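Anopheles gambiae adenosine kinase (Anopheles gambiae, PDB 3LOO) catalyses the phosphorylation of adenosine to AMP with ATP as phosphate donor, as an adenosine kinase of the pfkB family. Local coordinates at residues A[273-277]-A[288-292]; A[88-93]-A[354-359]; A[218-222]-A[247-251]; A[21-27]-A[96-101]. One frame throughout, in Å; residues are numbered along the deposited sequence.

Contact 1: A[273-277]-A[288-292]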
loop_
_atom_site.group_PDB
_atom_site.type_symbol
_atom_site.label_atom_id
_atom_site.label_comp_id
_atom_site.label_asym_id
_atom_site.label_seq_id
_atom_site.Cartn_x
_atom_site.Cartn_y
_atom_site.Cartn_z
ATOM N N ARG A 273 -22.401 0.016 -6.299
ATOM C CA ARG A 273 -21.431 -1.007 -5.980
ATOM C C ARG A 273 -21.333 -1.080 -4.452
ATOM O O ARG A 273 -21.086 -0.061 -3.784
ATOM C CB ARG A 273 -20.081 -0.709 -6.644
ATOM C CG ARG A 273 -19.082 -1.871 -6.517
ATOM C CD ARG A 273 -17.716 -1.512 -7.130
ATOM N NE ARG A 273 -17.712 -1.494 -8.604
ATOM C CZ ARG A 273 -17.723 -0.395 -9.361
ATOM N NH1 ARG A 273 -17.769 0.826 -8.835
ATOM N NH2 ARG A 273 -17.690 -0.519 -10.669
ATOM N N LYS A 274 -21.606 -2.264 -3.923
ATOM C CA LYS A 274 -21.515 -2.538 -2.498
ATOM C C LYS A 274 -20.046 -2.598 -2.041
ATOM O O LYS A 274 -19.213 -3.254 -2.678
ATOM C CB LYS A 274 -22.179 -3.878 -2.180
ATOM C CG LYS A 274 -23.683 -3.928 -2.548
ATOM C CD LYS A 274 -24.346 -5.076 -1.875
ATOM C CE LYS A 274 -25.744 -4.716 -1.381
ATOM N NZ LYS A 274 -26.764 -5.476 -2.150
ATOM N N ARG A 275 -19.752 -1.928 -0.927
ATOM C CA ARG A 275 -18.385 -1.907 -0.399
ATOM C C ARG A 275 -17.925 -3.291 0.012
ATOM O O ARG A 275 -18.678 -4.084 0.588
ATOM C CB ARG A 275 -18.260 -0.971 0.803
ATOM C CG ARG A 275 -16.825 -0.816 1.341
ATOM C CD ARG A 275 -16.769 0.238 2.468
ATOM N NE ARG A 275 -17.182 1.590 2.054
ATOM C CZ ARG A 275 -18.334 2.175 2.397
ATOM N NH1 ARG A 275 -19.254 1.522 3.097
ATOM N NH2 ARG A 275 -18.578 3.427 2.031
ATOM N N ILE A 276 -16.659 -3.529 -0.275
ATOM C CA ILE A 276 -15.910 -4.728 0.134
ATOM C C ILE A 276 -14.848 -4.309 1.151
ATOM O O ILE A 276 -14.167 -3.282 0.958
ATOM C CB ILE A 276 -15.212 -5.337 -1.106
ATOM C CG1 ILE A 276 -16.285 -5.800 -2.080
ATOM C CG2 ILE A 276 -14.409 -6.530 -0.729
ATOM C CD1 ILE A 276 -17.217 -6.771 -1.460
ATOM N N VAL A 277 -14.746 -5.053 2.248
ATOM C CA VAL A 277 -13.639 -4.873 3.194
ATOM C C VAL A 277 -12.855 -6.189 3.248
ATOM O O VAL A 277 -13.453 -7.249 3.418
ATOM C CB VAL A 277 -14.146 -4.444 4.590
ATOM C CG1 VAL A 277 -12.970 -4.258 5.564
ATOM C CG2 VAL A 277 -15.016 -3.163 4.480
ATOM N N LEU A 288 -13.109 -11.746 3.969
ATOM C CA LEU A 288 -13.835 -10.929 3.006
ATOM C C LEU A 288 -15.179 -10.559 3.592
ATOM O O LEU A 288 -15.994 -11.448 3.939
ATOM C CB LEU A 288 -14.053 -11.686 1.669
ATOM C CG LEU A 288 -15.116 -11.113 0.702
ATOM C CD1 LEU A 288 -14.757 -9.712 0.243
ATOM C CD2 LEU A 288 -15.305 -12.050 -0.518
ATOM N N ILE A 289 -15.432 -9.260 3.666
ATOM C CA ILE A 289 -16.711 -8.753 4.111
ATOM C C ILE A 289 -17.336 -7.918 3.003
ATOM O O ILE A 289 -16.686 -7.001 2.483
ATOM C CB ILE A 289 -16.573 -7.873 5.402
ATOM C CG1 ILE A 289 -15.797 -8.613 6.510
ATOM C CG2 ILE A 289 -17.962 -7.430 5.908
ATOM C CD1 ILE A 289 -14.287 -8.261 6.615
ATOM N N GLU A 290 -18.583 -8.238 2.643
ATOM C CA GLU A 290 -19.329 -7.457 1.678
ATOM C C GLU A 290 -20.507 -6.807 2.342
ATOM O O GLU A 290 -21.251 -7.463 3.067
ATOM C CB GLU A 290 -19.863 -8.323 0.512
ATOM C CG GLU A 290 -20.547 -7.444 -0.581
ATOM C CD GLU A 290 -21.172 -8.246 -1.728
ATOM O OE1 GLU A 290 -22.142 -9.014 -1.492
ATOM O OE2 GLU A 290 -20.701 -8.083 -2.869
ATOM N N ALA A 291 -20.713 -5.530 2.054
ATOM C CA ALA A 291 -21.884 -4.846 2.565
ATOM C C ALA A 291 -23.144 -5.620 2.141
ATOM O O ALA A 291 -23.187 -6.227 1.053
ATOM C CB ALA A 291 -21.926 -3.435 2.046
ATOM N N GLY A 292 -24.142 -5.635 3.006
ATOM C CA GLY A 292 -25.420 -6.254 2.666
ATOM C C GLY A 292 -25.472 -7.755 2.921
ATOM O O GLY A 292 -26.391 -8.433 2.445
#
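Val277 and Ile289 face each other as an antiparallel hydrogen-bonded pair: Val277 N gives its hydrogen to Ile289 O at 2.8 Å, and Ile289 N returns one to Val277 O at 2.8 Å. A third bond, Ala291 N to Arg275 O at 2.9 Å and nearly straight (173°), carries the pairing past the last bridge. These are the open ends of the beta hairpin formed by strands 276-281 and 284-290, in the antiparallel margin of the large mixed sheet of the pfkB fold. Between the bonded positions stands the non-hydrogen-bonded pair Ile276 and Glu290.

The two faces differ in character. Val277 and Ile289, both beta-branched and suited to extended backbone, turn toward helix 256-264, where Val277 meets Ile263 and Ile289 meets Lys261. On the other face Ile276 sends its two branches to different partners: CD1 rests on the methylene CG of Glu290, 3.5 Å away, while CG2 presses on Leu288 CD1 at a tight 3.3 Å. Glu290 suits this partly exposed position because its extended chain offers carbon to the isoleucine and leaves the carboxylate farther out. The guanidinium of Arg275 leads away from the hairpin and is bonded to carbonyls including Leu266 O and Phe229 O. Lys274 sets CG beside its backbone N (chi1 -61°), and the chain runs out over the residues after strand 284-290, CD 3.4 Å from Ala291 O.

Contact 2: A[88-93]-A[354-359]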
loop_
_atom_site.group_PDB
_atom_site.type_symbol
_atom_site.label_atom_id
_atom_site.label_comp_id
_atom_site.label_asym_id
_atom_site.label_seq_id
_atom_site.Cartn_x
_atom_site.Cartn_y
_atom_site.Cartn_z
ATOM N N ARG A 88 3.952 -3.002 -8.682
ATOM C CA ARG A 88 5.024 -3.829 -9.243
ATOM C C ARG A 88 4.618 -5.318 -9.256
ATOM O O ARG A 88 4.797 -5.997 -10.277
ATOM C CB ARG A 88 6.366 -3.594 -8.512
ATOM C CG ARG A 88 6.989 -2.172 -8.730
ATOM C CD ARG A 88 8.255 -1.953 -7.843
ATOM N NE ARG A 88 9.143 -3.110 -8.028
ATOM C CZ ARG A 88 9.865 -3.707 -7.085
ATOM N NH1 ARG A 88 9.868 -3.273 -5.826
ATOM N NH2 ARG A 88 10.600 -4.762 -7.415
ATOM N N VAL A 89 4.037 -5.797 -8.152
ATOM C CA VAL A 89 3.497 -7.162 -8.099
ATOM C C VAL A 89 2.375 -7.378 -9.125
ATOM O O VAL A 89 2.410 -8.360 -9.863
ATOM C CB VAL A 89 3.101 -7.600 -6.631
ATOM C CG1 VAL A 89 2.356 -9.002 -6.588
ATOM C CG2 VAL A 89 4.346 -7.568 -5.714
ATOM N N ALA A 90 1.392 -6.468 -9.180
ATOM C CA ALA A 90 0.366 -6.518 -10.205
ATOM C C ALA A 90 0.896 -6.556 -11.667
ATOM O O ALA A 90 0.381 -7.308 -12.500
ATOM C CB ALA A 90 -0.627 -5.346 -10.036
ATOM N N GLN A 91 1.883 -5.723 -11.984
ATOM C CA GLN A 91 2.516 -5.741 -13.296
ATOM C C GLN A 91 3.267 -7.060 -13.595
ATOM O O GLN A 91 3.221 -7.596 -14.731
ATOM C CB GLN A 91 3.453 -4.540 -13.409
ATOM C CG GLN A 91 2.720 -3.281 -13.784
ATOM C CD GLN A 91 2.147 -3.326 -15.219
ATOM O OE1 GLN A 91 2.504 -4.183 -16.042
ATOM N NE2 GLN A 91 1.291 -2.389 -15.515
ATOM N N TRP A 92 3.923 -7.591 -12.575
ATOM C CA TRP A 92 4.680 -8.816 -12.744
ATOM C C TRP A 92 3.714 -9.927 -13.144
ATOM O O TRP A 92 3.959 -10.676 -14.102
ATOM C CB TRP A 92 5.456 -9.163 -11.474
ATOM C CG TRP A 92 6.019 -10.556 -11.540
ATOM C CD1 TRP A 92 6.991 -11.022 -12.405
ATOM C CD2 TRP A 92 5.640 -11.666 -10.736
ATOM N NE1 TRP A 92 7.236 -12.357 -12.175
ATOM C CE2 TRP A 92 6.419 -12.780 -11.159
ATOM C CE3 TRP A 92 4.721 -11.839 -9.695
ATOM C CZ2 TRP A 92 6.289 -14.049 -10.582
ATOM C CZ3 TRP A 92 4.605 -13.110 -9.109
ATOM C CH2 TRP A 92 5.390 -14.193 -9.563
ATOM N N ILE A 93 2.587 -10.003 -12.438
ATOM C CA ILE A 93 1.526 -10.970 -12.764
ATOM C C ILE A 93 0.897 -10.687 -14.146
ATOM O O ILE A 93 0.719 -11.588 -14.955
ATOM C CB ILE A 93 0.454 -11.025 -11.634
ATOM C CG1 ILE A 93 1.100 -11.476 -10.307
ATOM C CG2 ILE A 93 -0.761 -11.916 -12.036
ATOM C CD1 ILE A 93 0.257 -11.256 -9.102
ATOM N N THR A 354 11.558 -13.122 -7.379
ATOM C CA THR A 354 10.242 -13.491 -7.905
ATOM C C THR A 354 9.961 -12.789 -9.250
ATOM O O THR A 354 9.388 -13.395 -10.157
ATOM C CB THR A 354 9.098 -13.186 -6.892
ATOM O OG1 THR A 354 9.611 -13.152 -5.552
ATOM C CG2 THR A 354 8.005 -14.253 -6.986
ATOM N N PHE A 355 10.396 -11.531 -9.366
ATOM C CA PHE A 355 10.140 -10.693 -10.549
ATOM C C PHE A 355 10.846 -11.161 -11.819
ATOM O O PHE A 355 10.491 -10.732 -12.927
ATOM C CB PHE A 355 10.505 -9.236 -10.244
ATOM C CG PHE A 355 9.622 -8.621 -9.212
ATOM C CD1 PHE A 355 8.358 -8.156 -9.553
ATOM C CD2 PHE A 355 10.023 -8.555 -7.888
ATOM C CE1 PHE A 355 7.525 -7.602 -8.592
ATOM C CE2 PHE A 355 9.187 -8.015 -6.919
ATOM C CZ PHE A 355 7.941 -7.535 -7.275
ATOM N N GLU A 356 11.836 -12.037 -11.645
ATOM C CA GLU A 356 12.578 -12.617 -12.755
ATOM C C GLU A 356 11.881 -13.866 -13.288
ATOM O O GLU A 356 12.018 -14.208 -14.463
ATOM C CB GLU A 356 13.987 -12.961 -12.309
ATOM C CG GLU A 356 14.778 -11.773 -11.793
ATOM C CD GLU A 356 16.247 -12.100 -11.614
ATOM O OE1 GLU A 356 17.078 -11.162 -11.675
ATOM O OE2 GLU A 356 16.573 -13.293 -11.419
ATOM N N GLY A 357 11.140 -14.547 -12.418
ATOM C CA GLY A 357 10.356 -15.706 -12.814
ATOM C C GLY A 357 9.182 -15.401 -13.735
ATOM O O GLY A 357 8.930 -14.248 -14.123
ATOM N N GLU A 358 8.476 -16.467 -14.092
ATOM C CA GLU A 358 7.251 -16.412 -14.874
ATOM C C GLU A 358 6.097 -16.680 -13.899
ATOM O O GLU A 358 6.073 -17.727 -13.263
ATOM C CB GLU A 358 7.302 -17.503 -15.950
ATOM C CG GLU A 358 6.028 -17.707 -16.755
ATOM C CD GLU A 358 6.003 -16.880 -18.030
ATOM O OE1 GLU A 358 6.104 -15.637 -17.934
ATOM O OE2 GLU A 358 5.885 -17.479 -19.131
ATOM N N PRO A 359 5.152 -15.733 -13.757
ATOM C CA PRO A 359 3.965 -15.994 -12.929
ATOM C C PRO A 359 3.160 -17.207 -13.434
ATOM O O PRO A 359 2.794 -17.270 -14.603
ATOM C CB PRO A 359 3.143 -14.705 -13.077
ATOM C CG PRO A 359 3.669 -14.043 -14.293
ATOM C CD PRO A 359 5.118 -14.387 -14.353
#
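Trp92 NE1 donates to Gly357 O at 3.2 Å; the bond is fairly straight at the hydrogen (165°) and lies in the indole plane, although the donor stands above the plane of the glycine carbonyl. Both faces of the indole are occupied. Phe355 CA lies over the five-membered ring, 4.0 Å from its centroid, and on the opposite face Pro359 CB sits above the six-membered ring, 4.2 Å from that centroid, as a second CH-pi contact. Proline suits the place, since its compact ring also reaches the helix backbone, with CG 3.4 Å from Trp92 O. The loop after helix 333-350 packs along one flank of helix 82-94 of the pfkB fold, the large, flat indole of Trp92 held between Phe355 and Pro359. The CG of Trp92 is anti to the backbone N (chi1 169°), which swings the indole out toward the loop. Phe355 turns its ring edge to the indole face in an offset edge-to-face pair, planes 68° apart. One face of the phenylalanine takes the guanidinium of Arg88, stacked off-centre as a cation-pi contact with NH2 3.6 Å from CE2. Val89 CG2 touches the far end of the same ring, 3.9 Å from Phe355 CZ.

Contact 3: A[218-222]-A[247-251]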
loop_
_atom_site.group_PDB
_atom_site.type_symbol
_atom_site.label_atom_id
_atom_site.label_comp_id
_atom_site.label_asym_id
_atom_site.label_seq_id
_atom_site.Cartn_x
_atom_site.Cartn_y
_atom_site.Cartn_z
ATOM N N PRO A 218 -5.433 5.532 11.057
ATOM C CA PRO A 218 -6.687 5.955 11.736
ATOM C C PRO A 218 -6.468 6.754 13.045
ATOM O O PRO A 218 -7.313 7.618 13.406
ATOM C CB PRO A 218 -7.392 4.620 12.053
ATOM C CG PRO A 218 -6.301 3.550 12.019
ATOM C CD PRO A 218 -5.278 4.059 11.001
ATOM N N GLN A 219 -5.341 6.493 13.722
ATOM C CA GLN A 219 -4.979 7.237 14.912
ATOM C C GLN A 219 -4.660 8.687 14.611
ATOM O O GLN A 219 -4.949 9.536 15.437
ATOM C CB GLN A 219 -3.783 6.606 15.613
ATOM C CG GLN A 219 -4.161 5.342 16.312
ATOM C CD GLN A 219 -2.990 4.429 16.534
ATOM O OE1 GLN A 219 -1.836 4.835 16.345
ATOM N NE2 GLN A 219 -3.270 3.174 16.919
ATOM N N PHE A 220 -4.022 8.969 13.466
ATOM C CA PHE A 220 -3.580 10.343 13.143
ATOM C C PHE A 220 -4.584 11.133 12.285
ATOM O O PHE A 220 -4.616 12.369 12.311
ATOM C CB PHE A 220 -2.263 10.306 12.356
ATOM C CG PHE A 220 -1.002 10.063 13.190
ATOM C CD1 PHE A 220 -1.045 9.599 14.515
ATOM C CD2 PHE A 220 0.240 10.248 12.598
ATOM C CE1 PHE A 220 0.136 9.341 15.240
ATOM C CE2 PHE A 220 1.447 9.969 13.317
ATOM C CZ PHE A 220 1.384 9.523 14.650
ATOM N N TYR A 221 -5.370 10.428 11.471
ATOM C CA TYR A 221 -6.172 11.116 10.443
ATOM C C TYR A 221 -7.598 10.556 10.449
ATOM O O TYR A 221 -8.150 10.137 9.402
ATOM C CB TYR A 221 -5.526 10.947 9.048
ATOM C CG TYR A 221 -4.035 11.059 9.016
ATOM C CD1 TYR A 221 -3.380 12.286 9.256
ATOM C CD2 TYR A 221 -3.250 9.935 8.688
ATOM C CE1 TYR A 221 -1.974 12.384 9.218
ATOM C CE2 TYR A 221 -1.880 10.037 8.604
ATOM C CZ TYR A 221 -1.244 11.242 8.892
ATOM O OH TYR A 221 0.127 11.278 8.825
ATOM N N LYS A 222 -8.192 10.517 11.642
ATOM C CA LYS A 222 -9.485 9.863 11.796
ATOM C C LYS A 222 -10.550 10.536 10.936
ATOM O O LYS A 222 -11.330 9.854 10.244
ATOM C CB LYS A 222 -9.935 9.863 13.254
ATOM C CG LYS A 222 -11.127 8.985 13.479
ATOM C CD LYS A 222 -12.263 9.783 14.048
ATOM C CE LYS A 222 -13.528 8.954 14.096
ATOM N NZ LYS A 222 -14.280 9.217 15.339
ATOM N N LYS A 247 -10.962 1.181 17.523
ATOM C CA LYS A 247 -10.723 2.066 18.693
ATOM C C LYS A 247 -11.046 3.524 18.367
ATOM O O LYS A 247 -11.779 4.149 19.110
ATOM C CB LYS A 247 -9.282 1.995 19.216
ATOM C CG LYS A 247 -8.738 0.572 19.465
ATOM C CD LYS A 247 -9.141 -0.010 20.818
ATOM C CE LYS A 247 -8.582 -1.443 21.013
ATOM N NZ LYS A 247 -7.083 -1.422 21.049
ATOM N N GLU A 248 -10.523 4.060 17.254
ATOM C CA GLU A 248 -10.752 5.479 16.932
ATOM C C GLU A 248 -12.199 5.803 16.632
ATOM O O GLU A 248 -12.646 6.939 16.823
ATOM C CB GLU A 248 -9.856 5.963 15.789
ATOM C CG GLU A 248 -8.353 5.910 16.075
ATOM C CD GLU A 248 -7.926 6.398 17.478
ATOM O OE1 GLU A 248 -8.273 7.529 17.867
ATOM O OE2 GLU A 248 -7.209 5.643 18.167
ATOM N N PHE A 249 -12.908 4.822 16.102
ATOM C CA PHE A 249 -14.300 4.965 15.722
ATOM C C PHE A 249 -15.228 4.482 16.835
ATOM O O PHE A 249 -16.436 4.495 16.667
ATOM C CB PHE A 249 -14.595 4.172 14.436
ATOM C CG PHE A 249 -14.207 4.890 13.170
ATOM C CD1 PHE A 249 -15.147 5.098 12.170
ATOM C CD2 PHE A 249 -12.899 5.312 12.956
ATOM C CE1 PHE A 249 -14.794 5.739 10.967
ATOM C CE2 PHE A 249 -12.537 5.972 11.766
ATOM C CZ PHE A 249 -13.482 6.184 10.776
ATOM N N ASN A 250 -14.654 4.017 17.943
ATOM C CA ASN A 250 -15.401 3.679 19.149
ATOM C C ASN A 250 -16.357 2.512 18.962
ATOM O O ASN A 250 -17.492 2.559 19.418
ATOM C CB ASN A 250 -16.149 4.911 19.686
ATOM C CG ASN A 250 -15.197 6.021 20.137
ATOM O OD1 ASN A 250 -14.198 5.773 20.849
ATOM N ND2 ASN A 250 -15.500 7.254 19.724
ATOM N N TYR A 251 -15.886 1.461 18.307
ATOM C CA TYR A 251 -16.729 0.304 18.058
ATOM C C TYR A 251 -16.926 -0.548 19.290
ATOM O O TYR A 251 -17.915 -1.251 19.385
ATOM C CB TYR A 251 -16.193 -0.537 16.883
ATOM C CG TYR A 251 -16.416 0.121 15.542
ATOM C CD1 TYR A 251 -17.238 1.255 15.427
ATOM C CD2 TYR A 251 -15.853 -0.414 14.370
ATOM C CE1 TYR A 251 -17.469 1.854 14.200
ATOM C CE2 TYR A 251 -16.095 0.175 13.123
ATOM C CZ TYR A 251 -16.883 1.298 13.055
ATOM O OH TYR A 251 -17.105 1.882 11.841
HETATM O O HOH W 1 -6.390 3.280 17.480
HETATM O O HOH W 2 -16.645 7.628 15.693
#
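Lys222 and Glu248 form the direct polar link between the two segments, and it uses a main-chain oxygen: Lys222 NZ donates to Glu248 O at 3.2 Å, approaching from 29° outside the carbonyl plane. The carboxylate of Glu248 is not the lysine's partner; its OE1 lies 6.7 Å from Lys222 NZ. The acceptor belongs instead to the last turn of helix 239-248, which ends in a Schellman motif with positive phi at Asn250, where a lysine can meet the carbonyls at the helix C-terminus.

Two waters extend the polar contacts. One accepts from Gln219 NE2 and donates to Glu248 OE2 at 2.6 Å, so amide and carboxylate are joined through solvent. The other accepts from Lys222 NZ at 2.9 Å and donates to Phe249 O, giving the ammonium a mediated path to a second carbonyl of the same helix end.

The packing rests on the long chains. Lys222 runs over one face of the Phe249 ring, with CE 4.0 Å from the ring centroid in a CH-pi contact; the ammonium is farther, at most a weak cation-pi partner. CG of Lys222 is anti to the backbone N (chi1 -169°), and the bend at chi2 takes the chain obliquely across the ring. The CG methylene of Glu248 lies against the carbonyl oxygen Pro218 O at 3.3 Å, while Pro218 packs on Ala244 of helix 239-248.

The chemistry implies a partly water-mediated surface joint in which the end of helix 216-220 and the start of helix 222-228 meet the C-terminal end of helix 239-248, whose dipole probably eases the lysine charge.

Contact 4: A[21-27]-A[96-101]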
loop_
_atom_site.group_PDB
_atom_site.type_symbol
_atom_site.label_atom_id
_atom_site.label_comp_id
_atom_site.label_asym_id
_atom_site.label_seq_id
_atom_site.Cartn_x
_atom_site.Cartn_y
_atom_site.Cartn_z
ATOM N N LEU A 21 -7.390 -5.795 -21.964
ATOM C CA LEU A 21 -6.347 -4.990 -21.253
ATOM C C LEU A 21 -5.777 -3.927 -22.175
ATOM O O LEU A 21 -5.558 -4.187 -23.348
ATOM C CB LEU A 21 -5.200 -5.880 -20.762
ATOM C CG LEU A 21 -5.438 -6.922 -19.656
ATOM C CD1 LEU A 21 -4.105 -7.549 -19.211
ATOM C CD2 LEU A 21 -6.163 -6.342 -18.463
ATOM N N ARG A 22 -5.594 -2.721 -21.650
ATOM C CA ARG A 22 -4.871 -1.675 -22.362
ATOM C C ARG A 22 -4.084 -0.811 -21.341
ATOM O O ARG A 22 -4.215 -1.030 -20.124
ATOM C CB ARG A 22 -5.794 -0.887 -23.320
ATOM C CG ARG A 22 -7.121 -0.375 -22.746
ATOM C CD ARG A 22 -6.891 0.686 -21.716
ATOM N NE ARG A 22 -8.154 1.289 -21.280
ATOM C CZ ARG A 22 -8.264 2.242 -20.360
ATOM N NH1 ARG A 22 -7.183 2.768 -19.760
ATOM N NH2 ARG A 22 -9.473 2.699 -20.058
ATOM N N ASP A 23 -3.269 0.125 -21.821
ATOM C CA ASP A 23 -2.397 0.905 -20.963
ATOM C C ASP A 23 -3.228 1.773 -19.994
ATOM O O ASP A 23 -4.306 2.274 -20.322
ATOM C CB ASP A 23 -1.456 1.822 -21.761
ATOM C CG ASP A 23 -0.437 1.060 -22.635
ATOM O OD1 ASP A 23 -0.282 -0.165 -22.527
ATOM O OD2 ASP A 23 0.199 1.736 -23.447
ATOM N N GLY A 24 -2.710 1.954 -18.793
ATOM C CA GLY A 24 -3.295 2.924 -17.876
ATOM C C GLY A 24 -4.676 2.568 -17.336
ATOM O O GLY A 24 -5.449 3.450 -17.022
ATOM N N MET A 25 -4.985 1.289 -17.171
ATOM C CA MET A 25 -6.261 0.947 -16.531
ATOM C C MET A 25 -6.312 1.289 -15.013
ATOM O O MET A 25 -7.390 1.586 -14.465
ATOM C CB MET A 25 -6.579 -0.528 -16.732
ATOM C CG MET A 25 -6.572 -0.934 -18.223
ATOM S SD MET A 25 -7.011 -2.631 -18.420
ATOM C CE MET A 25 -5.652 -3.551 -17.832
ATOM N N LEU A 26 -5.146 1.214 -14.352
ATOM C CA LEU A 26 -5.053 1.349 -12.900
ATOM C C LEU A 26 -4.147 2.538 -12.609
ATOM O O LEU A 26 -3.059 2.621 -13.168
ATOM C CB LEU A 26 -4.441 0.071 -12.326
ATOM C CG LEU A 26 -3.972 0.107 -10.864
ATOM C CD1 LEU A 26 -5.143 0.426 -9.905
ATOM C CD2 LEU A 26 -3.339 -1.237 -10.499
ATOM N N VAL A 27 -4.608 3.496 -11.806
ATOM C CA VAL A 27 -3.680 4.475 -11.258
ATOM C C VAL A 27 -3.556 4.337 -9.746
ATOM O O VAL A 27 -4.553 4.148 -9.060
ATOM C CB VAL A 27 -3.816 5.957 -11.741
ATOM C CG1 VAL A 27 -4.748 6.157 -12.880
ATOM C CG2 VAL A 27 -3.974 6.986 -10.575
ATOM N N ARG A 96 2.161 -7.290 -18.856
ATOM C CA ARG A 96 1.773 -6.375 -19.911
ATOM C C ARG A 96 2.117 -5.007 -19.373
ATOM O O ARG A 96 1.340 -4.455 -18.571
ATOM C CB ARG A 96 0.291 -6.505 -20.266
ATOM C CG ARG A 96 -0.103 -5.529 -21.327
ATOM C CD ARG A 96 -1.625 -5.389 -21.433
ATOM N NE ARG A 96 -1.888 -4.492 -22.550
ATOM C CZ ARG A 96 -1.626 -3.195 -22.565
ATOM N NH1 ARG A 96 -1.103 -2.587 -21.494
ATOM N NH2 ARG A 96 -1.898 -2.488 -23.653
ATOM N N PRO A 97 3.275 -4.467 -19.802
ATOM C CA PRO A 97 3.769 -3.198 -19.317
ATOM C C PRO A 97 2.780 -2.054 -19.536
ATOM O O PRO A 97 1.988 -2.066 -20.507
ATOM C CB PRO A 97 5.071 -2.985 -20.131
ATOM C CG PRO A 97 5.568 -4.387 -20.435
ATOM C CD PRO A 97 4.252 -5.134 -20.701
ATOM N N ARG A 98 2.825 -1.092 -18.618
ATOM C CA ARG A 98 2.051 0.170 -18.712
ATOM C C ARG A 98 0.591 0.031 -18.370
ATOM O O ARG A 98 -0.155 1.010 -18.464
ATOM C CB ARG A 98 2.226 0.849 -20.095
ATOM C CG ARG A 98 3.639 1.364 -20.391
ATOM C CD ARG A 98 3.720 1.883 -21.860
ATOM N NE ARG A 98 2.589 2.773 -22.179
ATOM C CZ ARG A 98 2.594 4.096 -22.065
ATOM N NH1 ARG A 98 3.668 4.717 -21.622
ATOM N NH2 ARG A 98 1.513 4.806 -22.413
ATOM N N THR A 99 0.177 -1.166 -17.964
ATOM C CA THR A 99 -1.193 -1.405 -17.534
ATOM C C THR A 99 -1.488 -0.588 -16.234
ATOM O O THR A 99 -2.612 -0.119 -16.044
ATOM C CB THR A 99 -1.519 -2.909 -17.362
ATOM O OG1 THR A 99 -1.192 -3.610 -18.569
ATOM C CG2 THR A 99 -3.001 -3.127 -17.117
ATOM N N ALA A 100 -0.469 -0.426 -15.375
ATOM C CA ALA A 100 -0.596 0.405 -14.159
ATOM C C ALA A 100 0.296 1.642 -14.215
ATOM O O ALA A 100 1.448 1.582 -14.701
ATOM C CB ALA A 100 -0.316 -0.421 -12.888
ATOM N N ILE A 101 -0.259 2.766 -13.763
ATOM C CA ILE A 101 0.448 4.028 -13.667
ATOM C C ILE A 101 0.666 4.392 -12.167
ATOM O O ILE A 101 -0.272 4.283 -11.379
ATOM C CB ILE A 101 -0.370 5.157 -14.315
ATOM C CG1 ILE A 101 -0.528 4.899 -15.840
ATOM C CG2 ILE A 101 0.321 6.497 -14.103
ATOM C CD1 ILE A 101 -1.626 5.758 -16.430
#
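Strand 26-29 runs parallel to strand 100-107 here, with Ile101 N donating to Leu26 O at 2.9 Å, a weak bond from Leu26 N to Thr99 O beside it, and Gly24 N held by Arg98 O at 2.7 Å just before the strands begin. Asp23 is gripped by two arginines. Its OD1 takes Arg96 NH1 at 2.8 Å on the anti lone pair, with a weaker bond from Arg96 NH2; its OD2 receives Arg98 NE at 2.9 Å from above the carboxylate plane. Both guanidinium planes stand 67° from that of the carboxylate. The extended chain of Arg96, with CG anti to the backbone N (chi1 178°), carries its guanidinium back to Asp23, and one face lies over Arg22 CA, which is 3.3 Å from Arg96 NH2.

These residues sit at the start of two neighbouring parallel strands in the central sheet of the pfkB fold, where helix 82-94 and a type II turn from Arg96 to Thr99 lead into strand 100-107. Thr99 steadies that turn: its OG1 donates to Arg96 O and accepts from Arg96 NH1, so one hydroxyl serves the turn and the salt-bridge network together. Gly24 adopts a positive phi that suits a residue without a side chain, and Ile101 CD1 packs against its CA at 3.6 Å.

Farther on, the side chains alternate across the sheet. Leu26 and Ala100 share one face, the leucine reaching helix 315-328 and the small alanine fitting beneath helix 82-94; Val27 and Ile101, beta-branched, pair on the other, their CB atoms 4.4 Å apart.

Contacts 1 and 4 belong to the same nine-stranded sheet but to different parts of it: contact 4 joins two parallel strands, 26-29 and 100-107, whereas contact 1 lies in the antiparallel hairpin toward the other margin, their centres about 25 Å apart. Contacts 2 and 4, centres about 14 Å apart, touch where Gln91 of helix 82-94 packs on the turn leading into strand 100-107; along the chain their segments alternate, and helix 82-94 lies between the C-terminal loop and the strand starts of contact 4. Contact 3, followed by contact 1, is nested inside the long loop closed by contact 2. Contacts 2 and 4 lie on one side of the chain's centre and contact 3 on the opposite side, about 35 Å from contact 2, centre to centre.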